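Local coordinates for 3'-5'-exonuclease (PDB 3E2V), which cuts double-stranded DNA endonucleolytically and degrades it from the 3' to the 5' end as a probably magnesium-dependent hydrolase of the TatD family, at residues I162-D167 and V179-Q184. Numbering follows the deposited sequence.
Sequences IGLDYD and VFFEEQ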
loop_
_atom_site.group_PDB
_atom_site.type_symbol
_atom_site.label_atom_id
_atom_site.label_comp_id
_atom_site.label_asym_id
_atom_site.label_seq_id
_atom_site.Cartn_x
_atom_site.Cartn_y
_atom_site.Cartn_z
ATOM N N ILE A 162 -7.135 -0.317 3.224
ATOM C CA ILE A 162 -8.534 -0.734 3.352
ATOM C C ILE A 162 -9.136 -0.954 1.970
ATOM O O ILE A 162 -8.702 -0.340 0.992
ATOM C CB ILE A 162 -9.373 0.287 4.162
ATOM C CG1 ILE A 162 -9.381 1.669 3.499
ATOM C CG2 ILE A 162 -8.833 0.398 5.602
ATOM C CD1 ILE A 162 -10.315 2.684 4.181
ATOM N N GLY A 163 -10.112 -1.844 1.878
ATOM C CA GLY A 163 -10.764 -2.065 0.600
ATOM C C GLY A 163 -11.389 -3.426 0.506
ATOM O O GLY A 163 -11.929 -3.944 1.490
ATOM N N LEU A 164 -11.300 -4.009 -0.686
ATOM C CA LEU A 164 -11.967 -5.276 -0.982
ATOM C C LEU A 164 -11.010 -6.212 -1.700
ATOM O O LEU A 164 -10.234 -5.762 -2.554
ATOM C CB LEU A 164 -13.205 -5.031 -1.854
ATOM C CG LEU A 164 -14.297 -4.111 -1.310
ATOM C CD1 LEU A 164 -15.438 -3.962 -2.318
ATOM C CD2 LEU A 164 -14.857 -4.672 -0.015
ATOM N N ASP A 165 -11.069 -7.504 -1.374
ATOM C CA ASP A 165 -10.229 -8.497 -2.042
ATOM C C ASP A 165 -11.012 -9.772 -2.237
ATOM O O ASP A 165 -11.107 -10.595 -1.341
ATOM C CB ASP A 165 -8.972 -8.771 -1.214
ATOM C CG ASP A 165 -7.933 -9.597 -1.974
ATOM O OD1 ASP A 165 -8.299 -10.370 -2.878
ATOM O OD2 ASP A 165 -6.729 -9.455 -1.670
ATOM N N TYR A 166 -11.560 -9.915 -3.429
ATOM C CA TYR A 166 -12.430 -11.047 -3.747
ATOM C C TYR A 166 -11.639 -12.285 -4.170
ATOM O O TYR A 166 -12.242 -13.317 -4.448
ATOM C CB TYR A 166 -13.477 -10.627 -4.778
ATOM C CG TYR A 166 -14.546 -9.665 -4.227
ATOM C CD1 TYR A 166 -14.485 -9.183 -2.915
ATOM C CD2 TYR A 166 -15.617 -9.248 -5.018
ATOM C CE1 TYR A 166 -15.459 -8.303 -2.417
ATOM C CE2 TYR A 166 -16.606 -8.365 -4.522
ATOM C CZ TYR A 166 -16.517 -7.908 -3.224
ATOM O OH TYR A 166 -17.472 -7.054 -2.736
ATOM N N ASP A 167 -10.307 -12.179 -4.205
ATOM C CA ASP A 167 -9.446 -13.366 -4.356
ATOM C C ASP A 167 -9.174 -14.018 -3.007
ATOM O O ASP A 167 -8.453 -15.021 -2.939
ATOM C CB ASP A 167 -8.095 -12.994 -4.967
ATOM C CG ASP A 167 -8.166 -12.687 -6.454
ATOM O OD1 ASP A 167 -9.266 -12.545 -7.014
ATOM O OD2 ASP A 167 -7.080 -12.596 -7.075
ATOM N N VAL A 179 -18.818 -4.427 4.767
ATOM C CA VAL A 179 -19.234 -3.659 5.946
ATOM C C VAL A 179 -18.061 -2.910 6.595
ATOM O O VAL A 179 -18.177 -1.721 6.912
ATOM C CB VAL A 179 -19.946 -4.533 6.995
ATOM C CG1 VAL A 179 -20.258 -3.714 8.233
ATOM C CG2 VAL A 179 -21.239 -5.081 6.418
ATOM N N PHE A 180 -16.939 -3.599 6.790
ATOM C CA PHE A 180 -15.819 -2.980 7.501
ATOM C C PHE A 180 -14.932 -2.086 6.641
ATOM O O PHE A 180 -14.259 -1.219 7.169
ATOM C CB PHE A 180 -15.089 -4.015 8.361
ATOM C CG PHE A 180 -15.912 -4.441 9.530
ATOM C CD1 PHE A 180 -16.101 -3.561 10.593
ATOM C CD2 PHE A 180 -16.601 -5.649 9.516
ATOM C CE1 PHE A 180 -16.928 -3.915 11.677
ATOM C CE2 PHE A 180 -17.442 -6.006 10.583
ATOM C CZ PHE A 180 -17.611 -5.144 11.647
ATOM N N PHE A 181 -14.972 -2.264 5.321
ATOM C CA PHE A 181 -14.413 -1.229 4.432
ATOM C C PHE A 181 -15.204 0.068 4.646
ATOM O O PHE A 181 -14.627 1.144 4.878
ATOM C CB PHE A 181 -14.481 -1.713 2.981
ATOM C CG PHE A 181 -14.005 -0.719 1.942
ATOM C CD1 PHE A 181 -12.959 0.184 2.192
ATOM C CD2 PHE A 181 -14.553 -0.764 0.672
ATOM C CE1 PHE A 181 -12.526 1.062 1.183
ATOM C CE2 PHE A 181 -14.132 0.086 -0.337
ATOM C CZ PHE A 181 -13.118 0.998 -0.099
ATOM N N GLU A 182 -16.530 -0.037 4.577
ATOM C CA GLU A 182 -17.360 1.146 4.706
ATOM C C GLU A 182 -17.262 1.807 6.082
ATOM O O GLU A 182 -17.171 3.029 6.160
ATOM C CB GLU A 182 -18.816 0.835 4.358
ATOM C CG GLU A 182 -19.721 2.059 4.498
ATOM C CD GLU A 182 -21.069 1.868 3.845
ATOM O OE1 GLU A 182 -21.201 1.013 2.944
ATOM O OE2 GLU A 182 -22.002 2.593 4.245
ATOM N N GLU A 183 -17.241 1.022 7.159
ATOM C CA GLU A 183 -17.121 1.624 8.491
ATOM C C GLU A 183 -15.776 2.346 8.670
ATOM O O GLU A 183 -15.706 3.407 9.300
ATOM C CB GLU A 183 -17.339 0.596 9.621
ATOM C CG GLU A 183 -18.767 0.043 9.665
ATOM C CD GLU A 183 -19.834 1.146 9.812
ATOM O OE1 GLU A 183 -19.727 1.990 10.743
ATOM O OE2 GLU A 183 -20.784 1.168 8.991
ATOM N N GLN A 184 -14.712 1.779 8.101
ATOM C CA GLN A 184 -13.422 2.472 8.127
ATOM C C GLN A 184 -13.415 3.737 7.285
ATOM O O GLN A 184 -12.791 4.730 7.656
ATOM C CB GLN A 184 -12.290 1.515 7.729
ATOM C CG GLN A 184 -12.019 0.464 8.821
ATOM C CD GLN A 184 -10.888 -0.460 8.432
ATOM O OE1 GLN A 184 -9.732 -0.200 8.768
ATOM N NE2 GLN A 184 -11.203 -1.515 7.668
#
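G163 and F181 mark the closest backbone approach, their CA atoms 5.4 Å apart, where the chain turns a corner and glycine's backbone angles (phi 156°) would jam any CB against the preceding carbonyl oxygen. G163 CA sits over one face of the F181 ring, 3.6 Å from its centroid and only 13° off the normal, which qualifies as a CH-pi contact. The ring reaches this spot because F181 CG stands anti to the backbone N (chi1 177°). I162 CG1 meets the ring edge close to its plane, 4.0 Å from F181 CE1, while L164 CG approaches F181 CD2 obliquely. Eight parallel strands in sequential order, with helix 174-187 following strand 156-165 and lying against it, identify the beta/alpha (TIM) barrel of the TatD family. I213 and L214 of the neighbouring helix 207-219 also touch F181. Replacing F181 with alanine would probably open a gap against G163 and strip the apolar side chains of I162 and L164 of a shared partner. Along the helix, I162 CG2 sits over the face of the Q184 amide, 3.3 Å from Q184 OE1. That amide is fixed at both ends: Q184 NE2 donates to F180 O at 3.1 Å from above the carbonyl plane, and OE1 accepts from the backbone N of V89.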